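MaoC family protein (Mycobacterium tuberculosis H37Rv, PDB 3KHP) probably catalyses the dehydration of 3-hydroxyacyl thioesters, or the reverse hydration, as a MaoC-type, hydratase 2-like enzyme. Local coordinates at residues 38-42 and 43-47; 202-205 and 206-210. One frame throughout, in Å; residues are numbered along the deposited sequence. Where two conformers were deposited one is given.

Contact 1: residues 38-42 and 43-47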
ATOM      1  N   PHE A  38     -14.048   9.796 -10.261  1.00 28.62           N
ATOM      2  CA  PHE A  38     -13.040   8.993  -9.590  0.50 27.59           C
ATOM      3  C   PHE A  38     -12.535   7.918 -10.566  1.00 28.14           C
ATOM      4  O   PHE A  38     -13.330   7.123 -11.050  1.00 27.82           O
ATOM      5  CB  PHE A  38     -13.620   8.368  -8.319  0.50 26.66           C
ATOM      6  CG  PHE A  38     -13.769   9.343  -7.159  0.50 23.64           C
ATOM      7  CD1 PHE A  38     -12.882   9.317  -6.090  0.50 19.49           C
ATOM      8  CD2 PHE A  38     -14.795  10.277  -7.139  0.50 19.99           C
ATOM      9  CE1 PHE A  38     -13.018  10.198  -5.023  0.50 18.92           C
ATOM     10  CE2 PHE A  38     -14.935  11.147  -6.078  0.50 19.33           C
ATOM     11  CZ  PHE A  38     -14.049  11.110  -5.018  0.50 17.86           C
ATOM     12  N   GLU A  39     -11.226   7.922 -10.824  1.00 28.55           N
ATOM     13  CA  GLU A  39     -10.568   7.002 -11.715  1.00 28.98           C
ATOM     14  C   GLU A  39      -9.506   6.233 -10.975  1.00 27.02           C
ATOM     15  O   GLU A  39      -8.827   6.782 -10.127  1.00 27.33           O
ATOM     16  CB  GLU A  39      -9.831   7.758 -12.813  1.00 29.71           C
ATOM     17  CG  GLU A  39     -10.682   8.530 -13.768  1.00 34.52           C
ATOM     18  CD  GLU A  39      -9.906   8.834 -15.045  1.00 38.80           C
ATOM     19  OE1 GLU A  39      -9.587  10.013 -15.283  1.00 40.02           O
ATOM     20  OE2 GLU A  39      -9.569   7.852 -15.758  1.00 43.28           O
ATOM     21  N   TRP A  40      -9.310   4.988 -11.374  1.00 25.15           N
ATOM     22  CA  TRP A  40      -8.335   4.127 -10.746  1.00 23.97           C
ATOM     23  C   TRP A  40      -7.827   3.098 -11.757  1.00 23.45           C
ATOM     24  O   TRP A  40      -8.505   2.825 -12.750  1.00 23.63           O
ATOM     25  CB  TRP A  40      -8.973   3.456  -9.531  1.00 23.12           C
ATOM     26  CG  TRP A  40     -10.001   2.442  -9.850  1.00 22.10           C
ATOM     27  CD1 TRP A  40      -9.791   1.105 -10.043  1.00 20.21           C
ATOM     28  CD2 TRP A  40     -11.417   2.642  -9.972  1.00 19.45           C
ATOM     29  NE1 TRP A  40     -10.978   0.477 -10.295  1.00 19.51           N
ATOM     30  CE2 TRP A  40     -11.987   1.395 -10.272  1.00 18.52           C
ATOM     31  CE3 TRP A  40     -12.251   3.754  -9.874  1.00 19.49           C
ATOM     32  CZ2 TRP A  40     -13.349   1.223 -10.454  1.00 19.12           C
ATOM     33  CZ3 TRP A  40     -13.595   3.585 -10.065  1.00 19.12           C
ATOM     34  CH2 TRP A  40     -14.138   2.334 -10.348  1.00 19.04           C
ATOM     35  N   THR A  41      -6.625   2.572 -11.521  1.00 22.57           N
ATOM     36  CA  THR A  41      -6.051   1.502 -12.329  1.00 21.58           C
ATOM     37  C   THR A  41      -5.928   0.289 -11.433  1.00 20.88           C
ATOM     38  O   THR A  41      -6.285   0.350 -10.229  1.00 20.63           O
ATOM     39  CB  THR A  41      -4.658   1.842 -12.860  1.00 22.56           C
ATOM     40  OG1 THR A  41      -3.760   2.000 -11.751  1.00 23.12           O
ATOM     41  CG2 THR A  41      -4.693   3.150 -13.731  1.00 22.60           C
ATOM     42  N   ASP A  42      -5.425  -0.817 -11.991  1.00 19.20           N
ATOM     43  CA  ASP A  42      -5.362  -2.050 -11.220  1.00 18.14           C
ATOM     44  C   ASP A  42      -4.417  -1.912 -10.045  1.00 16.82           C
ATOM     45  O   ASP A  42      -4.569  -2.575  -9.031  1.00 17.00           O
ATOM     46  CB  ASP A  42      -5.027  -3.295 -12.064  1.00 17.92           C
ATOM     47  CG  ASP A  42      -3.702  -3.198 -12.808  1.00 19.68           C
ATOM     48  OD1 ASP A  42      -2.895  -2.282 -12.590  1.00 22.61           O
ATOM     49  OD2 ASP A  42      -3.457  -4.076 -13.661  1.00 26.58           O
ATOM     50  N   ARG A  43      -3.429  -1.062 -10.175  1.00 15.73           N
ATOM     51  CA  ARG A  43      -2.514  -0.840  -9.051  1.00 15.75           C
ATOM     52  C   ARG A  43      -3.260  -0.386  -7.800  1.00 14.59           C
ATOM     53  O   ARG A  43      -2.913  -0.770  -6.701  1.00 14.55           O
ATOM     54  CB  ARG A  43      -1.521   0.222  -9.442  1.00 15.50           C
ATOM     55  CG  ARG A  43      -0.422   0.437  -8.466  1.00 16.64           C
ATOM     56  CD  ARG A  43       0.242   1.678  -8.852  1.00 17.23           C
ATOM     57  NE  ARG A  43       1.562   1.830  -8.292  1.00 19.72           N
ATOM     58  CZ  ARG A  43       2.089   3.011  -7.985  1.00 23.18           C
ATOM     59  NH1 ARG A  43       1.374   4.120  -8.160  1.00 23.44           N
ATOM     60  NH2 ARG A  43       3.327   3.090  -7.494  1.00 23.65           N
ATOM     61  N   ASP A  44      -4.263   0.458  -7.990  1.00 13.56           N
ATOM     62  CA  ASP A  44      -5.028   0.995  -6.896  1.00 13.58           C
ATOM     63  C   ASP A  44      -5.837  -0.091  -6.204  1.00 12.62           C
ATOM     64  O   ASP A  44      -5.942  -0.088  -4.992  1.00 11.56           O
ATOM     65  CB  ASP A  44      -5.998   2.091  -7.397  1.00 13.45           C
ATOM     66  CG  ASP A  44      -5.286   3.267  -7.949  1.00 13.55           C
ATOM     67  OD1 ASP A  44      -4.501   3.838  -7.197  1.00 17.15           O
ATOM     68  OD2 ASP A  44      -5.441   3.610  -9.151  1.00 17.15           O
ATOM     69  N   THR A  45      -6.436  -0.997  -6.973  1.00 12.69           N
ATOM     70  CA  THR A  45      -7.369  -1.970  -6.386  1.00 13.05           C
ATOM     71  C   THR A  45      -6.549  -3.084  -5.755  1.00 13.52           C
ATOM     72  O   THR A  45      -6.913  -3.613  -4.728  1.00 13.75           O
ATOM     73  CB  THR A  45      -8.387  -2.501  -7.400  1.00 13.23           C
ATOM     74  OG1 THR A  45      -7.753  -2.703  -8.667  1.00 14.36           O
ATOM     75  CG2 THR A  45      -9.576  -1.518  -7.592  1.00 12.33           C
ATOM     76  N   LEU A  46      -5.402  -3.387  -6.361  1.00 13.37           N
ATOM     77  CA  LEU A  46      -4.441  -4.287  -5.767  1.00 12.96           C
ATOM     78  C   LEU A  46      -3.920  -3.701  -4.446  1.00 13.56           C
ATOM     79  O   LEU A  46      -3.929  -4.377  -3.416  1.00 11.92           O
ATOM     80  CB  LEU A  46      -3.264  -4.529  -6.734  1.00 11.97           C
ATOM     81  CG  LEU A  46      -3.595  -5.336  -8.008  1.00 12.00           C
ATOM     82  CD1 LEU A  46      -2.498  -5.196  -9.025  1.00  5.28           C
ATOM     83  CD2 LEU A  46      -3.938  -6.809  -7.704  1.00 11.01           C
ATOM     84  N   LEU A  47      -3.475  -2.444  -4.486  1.00 13.38           N
ATOM     85  CA  LEU A  47      -2.942  -1.795  -3.289  1.00 14.48           C
ATOM     86  C   LEU A  47      -3.952  -1.750  -2.150  1.00 14.69           C
ATOM     87  O   LEU A  47      -3.576  -1.877  -0.968  1.00 15.55           O
ATOM     88  CB  LEU A  47      -2.476  -0.366  -3.623  1.00 14.61           C
ATOM     89  CG  LEU A  47      -1.798   0.389  -2.485  1.00 16.10           C
ATOM     90  CD1 LEU A  47      -0.730  -0.439  -1.810  1.00 13.24           C
ATOM     91  CD2 LEU A  47      -1.197   1.724  -2.987  1.00 15.16           C
TER
HETATM   92  O   HOH W   1      -3.344   4.568 -10.383  1.00 29.60           O

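Contact 2: residues 202-205 and 206-210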
ATOM      1  N   TYR A 202      -2.299   0.827   4.210  1.00 11.33           N
ATOM      2  CA  TYR A 202      -3.706   1.175   4.006  1.00 12.57           C
ATOM      3  C   TYR A 202      -3.911   2.681   3.673  1.00 12.39           C
ATOM      4  O   TYR A 202      -4.776   3.036   2.839  1.00 12.42           O
ATOM      5  CB  TYR A 202      -4.615   0.753   5.184  1.00 12.61           C
ATOM      6  CG  TYR A 202      -6.019   1.139   4.849  1.00 14.51           C
ATOM      7  CD1 TYR A 202      -6.790   0.348   3.996  1.00 16.25           C
ATOM      8  CD2 TYR A 202      -6.545   2.342   5.269  1.00 14.75           C
ATOM      9  CE1 TYR A 202      -8.041   0.713   3.642  1.00 13.18           C
ATOM     10  CE2 TYR A 202      -7.806   2.724   4.906  1.00 15.65           C
ATOM     11  CZ  TYR A 202      -8.546   1.908   4.079  1.00 15.85           C
ATOM     12  OH  TYR A 202      -9.799   2.278   3.670  1.00 17.69           O
ATOM     13  N   ARG A 203      -3.059   3.532   4.241  1.00 12.79           N
ATOM     14  CA  ARG A 203      -3.122   4.989   4.038  1.00 13.62           C
ATOM     15  C   ARG A 203      -2.767   5.403   2.620  1.00 14.04           C
ATOM     16  O   ARG A 203      -3.021   6.564   2.214  1.00 13.81           O
ATOM     17  CB  ARG A 203      -2.234   5.733   5.093  1.00 13.92           C
ATOM     18  CG  ARG A 203      -0.735   5.542   4.999  1.00 13.97           C
ATOM     19  CD  ARG A 203       0.014   5.979   6.273  1.00 13.90           C
ATOM     20  NE  ARG A 203      -0.147   7.407   6.512  1.00 15.24           N
ATOM     21  CZ  ARG A 203       0.480   8.371   5.828  1.00 14.09           C
ATOM     22  NH1 ARG A 203       1.325   8.078   4.865  1.00 10.82           N
ATOM     23  NH2 ARG A 203       0.222   9.654   6.093  1.00 16.27           N
ATOM     24  N   LEU A 204      -2.177   4.480   1.854  1.00 13.46           N
ATOM     25  CA  LEU A 204      -1.837   4.785   0.490  1.00 14.09           C
ATOM     26  C   LEU A 204      -3.012   4.481  -0.419  1.00 14.97           C
ATOM     27  O   LEU A 204      -2.913   4.621  -1.618  1.00 15.38           O
ATOM     28  CB  LEU A 204      -0.582   4.049   0.057  1.00 14.36           C
ATOM     29  CG  LEU A 204       0.653   4.350   0.911  1.00 13.32           C
ATOM     30  CD1 LEU A 204       1.903   3.642   0.338  1.00 13.17           C
ATOM     31  CD2 LEU A 204       0.899   5.869   1.031  1.00 10.93           C
ATOM     32  N   SER A 205      -4.156   4.113   0.147  1.00 15.52           N
ATOM     33  CA  SER A 205      -5.395   4.215  -0.622  1.00 15.88           C
ATOM     34  C   SER A 205      -6.069   5.601  -0.411  1.00 16.08           C
ATOM     35  O   SER A 205      -7.174   5.817  -0.909  1.00 16.42           O
ATOM     36  CB  SER A 205      -6.363   3.061  -0.293  1.00 15.71           C
ATOM     37  OG  SER A 205      -5.824   1.814  -0.720  1.00 16.19           O
ATOM     38  N   GLY A 206      -5.411   6.524   0.305  1.00 16.07           N
ATOM     39  CA  GLY A 206      -5.799   7.954   0.279  1.00 15.83           C
ATOM     40  C   GLY A 206      -5.901   8.665   1.615  1.00 15.70           C
ATOM     41  O   GLY A 206      -5.715   9.874   1.668  1.00 16.23           O
ATOM     42  N   ASP A 207      -6.211   7.945   2.691  1.00 15.62           N
ATOM     43  CA  ASP A 207      -6.401   8.597   3.995  1.00 15.93           C
ATOM     44  C   ASP A 207      -5.092   8.704   4.776  1.00 15.99           C
ATOM     45  O   ASP A 207      -4.687   7.810   5.539  1.00 15.83           O
ATOM     46  CB  ASP A 207      -7.493   7.923   4.815  1.00 15.39           C
ATOM     47  CG  ASP A 207      -7.740   8.612   6.128  1.00 15.14           C
ATOM     48  OD1 ASP A 207      -7.006   9.539   6.444  1.00 17.72           O
ATOM     49  OD2 ASP A 207      -8.640   8.207   6.897  1.00 17.29           O
ATOM     50  N   ARG A 208      -4.452   9.849   4.587  1.00 16.49           N
ATOM     51  CA  ARG A 208      -3.105  10.149   5.150  1.00 16.18           C
ATOM     52  C   ARG A 208      -3.137  10.717   6.562  1.00 15.48           C
ATOM     53  O   ARG A 208      -2.101  11.129   7.094  1.00 15.13           O
ATOM     54  CB  ARG A 208      -2.377  11.164   4.238  1.00 16.00           C
ATOM     55  CG  ARG A 208      -2.274  10.754   2.772  1.00 15.29           C
ATOM     56  CD  ARG A 208      -1.402   9.484   2.569  1.00 16.33           C
ATOM     57  NE  ARG A 208      -1.055   9.308   1.164  1.00 15.66           N
ATOM     58  CZ  ARG A 208      -0.115   9.995   0.529  1.00 16.48           C
ATOM     59  NH1 ARG A 208       0.605  10.910   1.167  1.00 18.27           N
ATOM     60  NH2 ARG A 208       0.104   9.779  -0.753  1.00 17.66           N
ATOM     61  N   ASN A 209      -4.314  10.736   7.169  1.00 15.68           N
ATOM     62  CA  ASN A 209      -4.481  11.342   8.481  1.00 16.30           C
ATOM     63  C   ASN A 209      -3.490  10.742   9.473  1.00 15.82           C
ATOM     64  O   ASN A 209      -3.429   9.558   9.627  1.00 16.09           O
ATOM     65  CB  ASN A 209      -5.912  11.176   8.991  1.00 17.05           C
ATOM     66  CG  ASN A 209      -6.156  11.948  10.323  1.00 19.18           C
ATOM     67  OD1 ASN A 209      -5.461  11.718  11.319  1.00 19.68           O
ATOM     68  ND2 ASN A 209      -7.090  12.915  10.304  1.00 18.88           N
ATOM     69  N   PRO A 210      -2.710  11.572  10.160  1.00 16.08           N
ATOM     70  CA  PRO A 210      -1.610  11.008  10.943  1.00 15.95           C
ATOM     71  C   PRO A 210      -2.028  10.322  12.228  1.00 15.17           C
ATOM     72  O   PRO A 210      -1.211   9.699  12.896  1.00 15.15           O
ATOM     73  CB  PRO A 210      -0.735  12.211  11.247  1.00 16.19           C
ATOM     74  CG  PRO A 210      -1.628  13.373  11.095  1.00 16.40           C
ATOM     75  CD  PRO A 210      -2.569  13.022   9.997  1.00 15.78           C
TER
HETATM   76  O   HOH W   2      -6.978   5.015   2.905  1.00 15.58           O
HETATM   77  O   HOH W   3      -2.828   7.676   7.673  1.00 11.66           O

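Contact 1: residues 38-42 and 43-47
Thr41 and Asp44 grip each other by hydrogen bonds across the first turn of helix 42-51. The backbone N of Thr41 gives a nearly straight bond (168°) to Asp44 OD2 at 2.8 Å, using the carboxylate lone pair that faces away from OD1, and Asp44 N returns a weak bond to Thr41 O. Asp44 can reach back because its CG stands beside its own backbone N (chi1 -64°). Thr41, the N-cap, forms a capping box with Asp44 where strand 36-40, outermost in the sheet of this chain, turns directly into the helix. Separately, Thr41 OG1 weakly accepts Arg43 N, at 3.5 Å. A water bridges the two side chains, 2.6 Å from Asp44 OD2, to which it donates, and 2.9 Å from Thr41 OG1. The first full helical turn is closed by Leu46 N on Asp42 O at 2.9 Å; Thr45 N adds a weak bond to the same oxygen.

The apolar part is Thr45 CG2, which slants against the pyrrole side of Trp40 and lies 3.6 Å from CD1. The indole is fixed further by Pro113 O on NE1 and by an edge-to-face contact with Tyr77, while Thr45 OG1 turns to Ala114 O.

Charges point across the dimer interface: Asp44 OD1 pairs with Arg43 of the second subunit, Arg43 with Asp44 of that subunit, and Asp42 OD1 with its Arg208.

Contact 2: residues 202-205 and 206-210
The guanidinium of Arg203 carries Arg208 CD over one face, 3.6 Å above the plane and displaced toward the rim. The guanidinium of Arg208 has Leu204 CD2 over a face, 4.0 Å from NE, and the carbonyl oxygen of Arg203 at its edge, near its plane. The two arginine side chains cross at about a right angle, their flat ends inclined by 49°. Glu64 of the second subunit answers both charges, with one carboxylate oxygen for each arginine, and Arg208 also meets Asp42 of that subunit.

Arg203 further holds the backbone of the following loop. A bend at chi3 (-63°) brings NH2 to the carbonyl oxygen of Arg208 at 2.9 Å, the donor tilted 28° from the carbonyl plane. Its NE gives to a water that in turn donates to Asp207 O and Asn209 O, so a single side chain and one water tie three successive residues. Nearer the backbone, Arg203 CB lies 3.2 Å from Asp207 O.

The turn itself closes through Gly206 N, bonded to Arg203 O at 3.1 Å from above the carbonyl plane. Gly206 has a positive phi, a conformation largely reserved for glycine. A second water links Tyr202 O to Asp207 N. Asp207 OD1 then accepts Asn209 N at 3.0 Å, an Asx turn. The sequence from Tyr202 to His212 matches the hydratase 2 motif; as in relatives, Asp207 and His212 are probably the active-site pair.

The loop joins helices 198-202 and 215-220. Tyr202 packs on helix 231-245 and, edge-to-face, on His230; Leu204 and Ser205 lie against Leu47 and Tyr48 of helix 42-51.

Both contacts are partly buried and local, and both lie at the dimer interface. Contact 1 sits at a strand-to-helix junction, and its bonds are largely those of a helix start; contact 2 is a turn and loop held by Arg203, two waters and an Asx turn. They meet within one chain where Leu47 CD2 lies 3.6 Å from Leu204 O. The same two regions meet again between subunits, where Arg43 NE also bonds to Leu204 O of the second copy. Asp42 and Asp44 of contact 1 thus face arginines of the other chain, while the buried Trp40 and Tyr202 pack against residues of their own chain.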